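Local coordinates for GAF domain/HD domain protein (Geobacter sulfurreducens, PDB 3EEA) that is of unknown function, this piece being the GAF domain of a longer GAF/HD-domain protein that may have phosphatase activity, at residues K102-R105 / N106-V109; A141-R144 / D145-H149; K19-S22 / R23-K27. All coordinates share one frame; numbering follows the deposited sequence.

Contact 1: residues K102-R105 / N106-V109; sequences KLLR and NLCV
Leu104 and Leu107 meet in a local turn contact where helix 98-103 ends and strand 107-116 begins. A type I beta turn from Leu104 to Leu107 reverses the chain and is closed by Leu107 N donating to Leu104 O (3.0 Å); the donor stands above the carbonyl plane, and the N-H...O angle is 145°. The two leucine side chains of the turn cross at about a right angle, Leu104 CD2 touching Leu107 CD1 at 4.0 Å. Leu104 CD1 lies loosely near Val109 CG2, at 4.5 Å. In the antiparallel sheet of this GAF domain, strand 107-116 runs between 119-129 and 85-87, and Leu107 packs on Ala127 and Thr129 of the former. Leu103 and Leu107 also line the pocket that holds a bound polyether, probably a crystallisation additive, and Trp33 of the same pocket touches both Leu104 and Leu107. On the polar side Arg105 folds back toward the helix: with CG wedged between the backbone N and the carbonyl carbon (chi1 83°) and the chain then extended to NE, NH1 reaches Lys102 O at 3.1 Å, a nearly straight bond in the guanidinium plane. Asn106 OD1 sits over one face of that guanidinium, toward its rim. A water bridges the turn, donating to Leu103 O and accepting from Asn106 N at 2.8 Å.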
loop_
_atom_site.group_PDB
_atom_site.type_symbol
_atom_site.label_atom_id
_atom_site.label_comp_id
_atom_site.label_asym_id
_atom_site.label_seq_id
_atom_site.Cartn_x
_atom_site.Cartn_y
_atom_site.Cartn_z
ATOM N N LYS A 102 -5.667 -29.573 -11.601
ATOM C CA LYS A 102 -4.428 -30.022 -12.196
ATOM C C LYS A 102 -3.476 -28.863 -12.303
ATOM O O LYS A 102 -2.316 -28.983 -11.906
ATOM C CB LYS A 102 -4.661 -30.656 -13.566
ATOM C CG LYS A 102 -5.384 -31.992 -13.504
ATOM C CD LYS A 102 -5.281 -32.761 -14.832
ATOM C CE LYS A 102 -6.082 -32.094 -15.986
ATOM N NZ LYS A 102 -7.579 -32.224 -15.861
ATOM N N LEU A 103 -3.975 -27.741 -12.808
ATOM C CA LEU A 103 -3.145 -26.563 -12.987
ATOM C C LEU A 103 -2.500 -26.109 -11.669
ATOM O O LEU A 103 -1.326 -25.759 -11.664
ATOM C CB LEU A 103 -3.935 -25.413 -13.641
ATOM C CG LEU A 103 -3.867 -25.366 -15.168
ATOM C CD1 LEU A 103 -3.837 -26.770 -15.787
ATOM C CD2 LEU A 103 -5.012 -24.491 -15.727
ATOM N N LEU A 104 -3.252 -26.192 -10.576
ATOM C CA LEU A 104 -2.878 -25.604 -9.272
ATOM C C LEU A 104 -2.407 -26.644 -8.249
ATOM O O LEU A 104 -2.255 -26.334 -7.055
ATOM C CB LEU A 104 -4.086 -24.842 -8.708
ATOM C CG LEU A 104 -4.771 -23.817 -9.634
ATOM C CD1 LEU A 104 -6.049 -23.240 -8.977
ATOM C CD2 LEU A 104 -3.765 -22.703 -9.988
ATOM N N ARG A 105 -2.174 -27.876 -8.702
ATOM C CA ARG A 105 -1.929 -28.998 -7.782
ATOM C C ARG A 105 -0.695 -28.815 -6.865
ATOM O O ARG A 105 -0.690 -29.308 -5.752
ATOM C CB ARG A 105 -1.788 -30.309 -8.567
ATOM C CG ARG A 105 -0.395 -30.541 -9.141
ATOM C CD ARG A 105 -0.396 -31.464 -10.334
ATOM N NE ARG A 105 0.939 -31.492 -10.906
ATOM C CZ ARG A 105 1.402 -30.658 -11.838
ATOM N NH1 ARG A 105 0.645 -29.685 -12.354
ATOM N NH2 ARG A 105 2.647 -30.807 -12.268
ATOM N N ASN A 106 0.330 -28.105 -7.331
ATOM C CA ASN A 106 1.542 -27.876 -6.528
ATOM C C ASN A 106 1.518 -26.611 -5.682
ATOM O O ASN A 106 2.580 -26.195 -5.135
ATOM C CB ASN A 106 2.785 -27.796 -7.428
ATOM C CG ASN A 106 3.248 -29.155 -7.930
ATOM O OD1 ASN A 106 3.936 -29.235 -8.961
ATOM N ND2 ASN A 106 2.876 -30.221 -7.224
ATOM N N LEU A 107 0.339 -25.982 -5.578
ATOM C CA LEU A 107 0.245 -24.610 -5.053
ATOM C C LEU A 107 -0.688 -24.452 -3.848
ATOM O O LEU A 107 -1.632 -25.206 -3.700
ATOM C CB LEU A 107 -0.184 -23.671 -6.201
ATOM C CG LEU A 107 0.675 -23.592 -7.472
ATOM C CD1 LEU A 107 -0.011 -22.766 -8.600
ATOM C CD2 LEU A 107 2.055 -23.003 -7.256
ATOM N N CYS A 108 -0.346 -23.525 -2.948
ATOM C CA CYS A 108 -1.239 -23.014 -1.926
ATOM C C CYS A 108 -1.842 -21.751 -2.584
ATOM O O CYS A 108 -1.068 -20.920 -3.070
ATOM C CB CYS A 108 -0.421 -22.637 -0.680
ATOM S SG CYS A 108 -1.398 -21.695 0.525
ATOM N N VAL A 109 -3.174 -21.617 -2.620
ATOM C CA VAL A 109 -3.813 -20.458 -3.322
ATOM C C VAL A 109 -4.723 -19.657 -2.409
ATOM O O VAL A 109 -5.608 -20.196 -1.742
ATOM C CB VAL A 109 -4.554 -20.848 -4.608
ATOM C CG1 VAL A 109 -5.174 -19.573 -5.268
ATOM C CG2 VAL A 109 -3.620 -21.636 -5.581
HETATM O O HOH W 1 0.700 -26.519 -9.635
#

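Contact 2: residues A141-R144 / D145-H149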
loop_
_atom_site.group_PDB
_atom_site.type_symbol
_atom_site.label_atom_id
_atom_site.label_comp_id
_atom_site.label_asym_id
_atom_site.label_seq_id
_atom_site.Cartn_x
_atom_site.Cartn_y
_atom_site.Cartn_z
ATOM N N ALA A 141 -3.533 -10.433 6.437
ATOM C CA ALA A 141 -4.024 -9.136 6.917
ATOM C C ALA A 141 -3.492 -7.998 6.025
ATOM O O ALA A 141 -4.256 -7.123 5.628
ATOM C CB ALA A 141 -3.614 -8.898 8.347
ATOM N N ILE A 142 -2.194 -8.049 5.745
ATOM C CA ILE A 142 -1.528 -7.087 4.843
ATOM C C ILE A 142 -2.140 -7.104 3.447
ATOM O O ILE A 142 -2.477 -6.044 2.899
ATOM C CB ILE A 142 -0.023 -7.365 4.757
ATOM C CG1 ILE A 142 0.602 -7.137 6.155
ATOM C CG2 ILE A 142 0.587 -6.429 3.659
ATOM C CD1 ILE A 142 2.009 -7.597 6.320
ATOM N N ILE A 143 -2.256 -8.297 2.877
ATOM C CA ILE A 143 -2.854 -8.495 1.583
ATOM C C ILE A 143 -4.278 -7.909 1.514
ATOM O O ILE A 143 -4.584 -7.131 0.609
ATOM C CB ILE A 143 -2.832 -9.991 1.162
ATOM C CG1 ILE A 143 -1.348 -10.454 0.939
ATOM C CG2 ILE A 143 -3.614 -10.197 -0.103
ATOM C CD1 ILE A 143 -1.160 -11.976 0.941
ATOM N N ARG A 144 -5.119 -8.297 2.471
ATOM C CA ARG A 144 -6.495 -7.816 2.482
ATOM C C ARG A 144 -6.574 -6.274 2.555
ATOM O O ARG A 144 -7.391 -5.622 1.865
ATOM C CB ARG A 144 -7.251 -8.454 3.678
ATOM C CG ARG A 144 -7.518 -9.887 3.416
ATOM C CD ARG A 144 -8.139 -10.601 4.635
ATOM N NE ARG A 144 -9.396 -9.944 4.975
ATOM C CZ ARG A 144 -10.121 -10.231 6.060
ATOM N NH1 ARG A 144 -9.696 -11.107 6.950
ATOM N NH2 ARG A 144 -11.254 -9.602 6.231
ATOM N N ASP A 145 -5.717 -5.687 3.380
ATOM C CA ASP A 145 -5.659 -4.222 3.502
ATOM C C ASP A 145 -5.319 -3.556 2.176
ATOM O O ASP A 145 -6.039 -2.636 1.706
ATOM C CB ASP A 145 -4.638 -3.841 4.556
ATOM C CG ASP A 145 -5.151 -4.027 5.981
ATOM O OD1 ASP A 145 -6.361 -3.944 6.202
ATOM O OD2 ASP A 145 -4.287 -4.135 6.896
ATOM N N LEU A 146 -4.225 -4.033 1.558
ATOM C CA LEU A 146 -3.693 -3.395 0.327
ATOM C C LEU A 146 -4.688 -3.564 -0.845
ATOM O O LEU A 146 -4.990 -2.628 -1.564
ATOM C CB LEU A 146 -2.333 -3.961 -0.024
ATOM C CG LEU A 146 -1.211 -3.488 0.902
ATOM C CD1 LEU A 146 0.152 -3.954 0.395
ATOM C CD2 LEU A 146 -1.196 -2.002 1.091
ATOM N N VAL A 147 -5.297 -4.734 -0.945
ATOM C CA VAL A 147 -6.293 -5.005 -1.959
ATOM C C VAL A 147 -7.509 -4.134 -1.722
ATOM O O VAL A 147 -8.098 -3.634 -2.653
ATOM C CB VAL A 147 -6.675 -6.508 -2.020
ATOM C CG1 VAL A 147 -7.925 -6.799 -2.932
ATOM C CG2 VAL A 147 -5.461 -7.318 -2.444
ATOM N N SER A 148 -7.893 -3.920 -0.465
ATOM C CA SER A 148 -9.039 -3.095 -0.182
ATOM C C SER A 148 -8.787 -1.666 -0.535
ATOM O O SER A 148 -9.692 -0.982 -1.007
ATOM C CB SER A 148 -9.486 -3.212 1.258
ATOM O OG SER A 148 -9.896 -4.546 1.452
ATOM N N HIS A 149 -7.545 -1.185 -0.315
ATOM C CA HIS A 149 -7.188 0.128 -0.767
ATOM C C HIS A 149 -7.297 0.305 -2.287
ATOM O O HIS A 149 -7.836 1.325 -2.776
ATOM C CB HIS A 149 -5.777 0.489 -0.323
ATOM C CG HIS A 149 -5.575 0.453 1.143
ATOM N ND1 HIS A 149 -4.316 0.393 1.708
ATOM C CD2 HIS A 149 -6.457 0.400 2.166
ATOM C CE1 HIS A 149 -4.441 0.306 3.018
ATOM N NE2 HIS A 149 -5.721 0.321 3.326
#
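Arg144 O takes two bonds from a single residue, Ser148: the backbone N at 2.9 Å and the hydroxyl OG at 2.8 Å, arriving from opposite faces of the carbonyl plane. With OG beside its own backbone N (chi1 -64°), the hydroxyl turns back along the helix and finds its acceptor one turn earlier. Losing the hydroxyl to an alanine here is likely to leave Arg144 O with the backbone N of residue 148 as its one donor within this turn. Along the apolar side, Ile142 CG2 lies against Leu146 CD1 at 4.1 Å, and Ile143 CG2 against Val147 CG2 at 4.1 Å, each pair side by side and pointing the same way. The i to i+4 backbone hydrogen bonds of the alpha helix set this spacing: Leu146 N donates to Ile142 O, and Val147 N to Ile143 O (2.9 Å, 167° at the hydrogen). Asp145 N bonds to Ala141 O, and Asp145 O lies over the centre of the His149 ring. Within helix 137-158 of the GAF domain, Ile143 and Val147 face strands 107-116 and 119-129, Leu146 packs on the leucines of helix 14-28, and His149 meets His149 of the second subunit.

Contact 3: residues K19-S22 / R23-K27; sequences KDLS and RLLRK
Leu21 and Leu25 meet through different first torsions: Leu21 carries CG anti to the backbone N (chi1 171°), whereas Leu25 carries it beside the backbone N (chi1 -68°), which swings the Leu25 branch back toward the preceding turn. The two side chains cross obliquely, and Leu25 CD1 lies 3.8 Å from both CG and CD1 of Leu21. Leu25 CG also rests against the backbone, 3.3 Å from Leu21 O, the carbonyl that receives Leu25 N at 2.9 Å almost in line with its C=O bond. The same i to i+4 pattern links Arg23 N to Lys19 O, Leu24 N to Asp20 O and Arg26 N to Ser22 O (3.0 Å), all close to straight. This is a regular, amphipathic turn of helix 14-28 in the GAF domain: Leu21, Leu24 and Leu25 pack on Leu146 of the adjacent helix 137-158, while Ser22 touches Val36 and Thr52 of the sheet, and Leu25 and Arg26 touch Ile34. The buried Ser22 hydroxyl is satisfied within its own helix, where OG bonds to Ile18 O. Arg26 runs its CB and CG past Ser22 O, CG at 3.6 Å, before the chain bends at chi3. At the dimer interface Leu24 packs on His149 of the second subunit, and Arg23 and Lys27 both reach Asp145 of that subunit as salt bridges, though the modelled ends of the two side chains lie too close together for their exact placement to be trusted.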
loop_
_atom_site.group_PDB
_atom_site.type_symbol
_atom_site.label_atom_id
_atom_site.label_comp_id
_atom_site.label_asym_id
_atom_site.label_seq_id
_atom_site.Cartn_x
_atom_site.Cartn_y
_atom_site.Cartn_z
ATOM N N LYS A 19 -1.085 -2.774 -11.587
ATOM C CA LYS A 19 0.374 -2.968 -11.682
ATOM C C LYS A 19 1.070 -2.573 -10.374
ATOM O O LYS A 19 1.906 -3.306 -9.854
ATOM C CB LYS A 19 0.991 -2.121 -12.807
ATOM C CG LYS A 19 0.813 -2.651 -14.203
ATOM C CD LYS A 19 1.610 -1.833 -15.228
ATOM C CE LYS A 19 3.124 -2.117 -15.136
ATOM N NZ LYS A 19 3.753 -2.156 -16.494
ATOM N N ASP A 20 0.749 -1.392 -9.864
ATOM C CA ASP A 20 1.409 -0.925 -8.652
ATOM C C ASP A 20 1.027 -1.848 -7.473
ATOM O O ASP A 20 1.909 -2.203 -6.662
ATOM C CB ASP A 20 1.037 0.513 -8.319
ATOM C CG ASP A 20 1.656 1.531 -9.258
ATOM O OD1 ASP A 20 2.646 1.209 -9.978
ATOM O OD2 ASP A 20 1.119 2.687 -9.274
ATOM N N LEU A 21 -0.257 -2.201 -7.372
ATOM C CA LEU A 21 -0.737 -3.153 -6.316
ATOM C C LEU A 21 0.039 -4.465 -6.388
ATOM O O LEU A 21 0.554 -4.948 -5.362
ATOM C CB LEU A 21 -2.208 -3.426 -6.432
ATOM C CG LEU A 21 -2.743 -4.557 -5.531
ATOM C CD1 LEU A 21 -2.607 -4.164 -4.036
ATOM C CD2 LEU A 21 -4.187 -4.909 -5.836
ATOM N N SER A 22 0.119 -5.060 -7.580
ATOM C CA SER A 22 0.820 -6.339 -7.763
ATOM C C SER A 22 2.281 -6.277 -7.379
ATOM O O SER A 22 2.795 -7.157 -6.637
ATOM C CB SER A 22 0.616 -6.870 -9.192
ATOM O OG SER A 22 -0.793 -6.982 -9.453
ATOM N N ARG A 23 2.957 -5.210 -7.782
ATOM C CA ARG A 23 4.368 -5.052 -7.428
ATOM C C ARG A 23 4.558 -4.978 -5.895
ATOM O O ARG A 23 5.478 -5.631 -5.305
ATOM C CB ARG A 23 4.880 -3.781 -8.104
ATOM C CG ARG A 23 6.192 -3.318 -7.694
ATOM C CD ARG A 23 6.522 -2.119 -8.559
ATOM N NE ARG A 23 7.290 -1.156 -7.804
ATOM C CZ ARG A 23 8.586 -1.272 -7.591
ATOM N NH1 ARG A 23 9.241 -2.310 -8.109
ATOM N NH2 ARG A 23 9.231 -0.342 -6.879
ATOM N N LEU A 24 3.743 -4.153 -5.251
ATOM C CA LEU A 24 3.857 -3.964 -3.801
ATOM C C LEU A 24 3.564 -5.259 -3.038
ATOM O O LEU A 24 4.306 -5.598 -2.105
ATOM C CB LEU A 24 2.931 -2.862 -3.319
ATOM C CG LEU A 24 3.108 -2.425 -1.879
ATOM C CD1 LEU A 24 4.556 -1.999 -1.636
ATOM C CD2 LEU A 24 2.099 -1.331 -1.548
ATOM N N LEU A 25 2.505 -5.977 -3.429
ATOM C CA LEU A 25 2.196 -7.269 -2.803
ATOM C C LEU A 25 3.392 -8.210 -2.943
ATOM O O LEU A 25 3.768 -8.839 -1.936
ATOM C CB LEU A 25 0.971 -7.935 -3.375
ATOM C CG LEU A 25 -0.322 -7.205 -3.052
ATOM C CD1 LEU A 25 -1.412 -7.790 -3.985
ATOM C CD2 LEU A 25 -0.658 -7.311 -1.542
ATOM N N ARG A 26 3.965 -8.298 -4.142
ATOM C CA ARG A 26 5.112 -9.223 -4.328
ATOM C C ARG A 26 6.342 -8.868 -3.473
ATOM O O ARG A 26 7.143 -9.752 -3.097
ATOM C CB ARG A 26 5.470 -9.383 -5.796
ATOM C CG ARG A 26 4.468 -10.323 -6.445
ATOM C CD ARG A 26 4.709 -10.628 -7.909
ATOM N NE ARG A 26 5.940 -11.369 -8.216
ATOM C CZ ARG A 26 6.108 -12.687 -8.098
ATOM N NH1 ARG A 26 5.150 -13.470 -7.642
ATOM N NH2 ARG A 26 7.263 -13.232 -8.429
ATOM N N LYS A 27 6.535 -7.586 -3.240
ATOM C CA LYS A 27 7.611 -7.095 -2.384
ATOM C C LYS A 27 7.344 -7.308 -0.898
ATOM O O LYS A 27 8.298 -7.431 -0.088
ATOM C CB LYS A 27 7.843 -5.637 -2.655
ATOM C CG LYS A 27 8.489 -5.379 -4.001
ATOM C CD LYS A 27 8.838 -3.933 -4.063
ATOM C CE LYS A 27 9.252 -3.539 -5.436
ATOM N NZ LYS A 27 9.636 -2.117 -5.325
#

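Overall arrangement
Contacts 2 and 3 belong together: their centres lie about 11 Å apart, and helices 14-28 and 137-158 touch mainly through Leu146, whose CD1 is 3.8 Å from Leu24 CD2. Both join buried aliphatic residues to more exposed charged ones, with buried Ser22 and His149 as polar exceptions, and both reach the second subunit. Contact 1 stands apart, its centre about 23 Å from that of contact 2 and about 21 Å from that of contact 3, touching neither, nor the other chain. Regular i to i+4 backbone bonds run through 141-149 and 19-27, whereas 102-109 is marked by a single turn bond, a water bridge and an arginine folded back on the helix end, beside the polyether pocket.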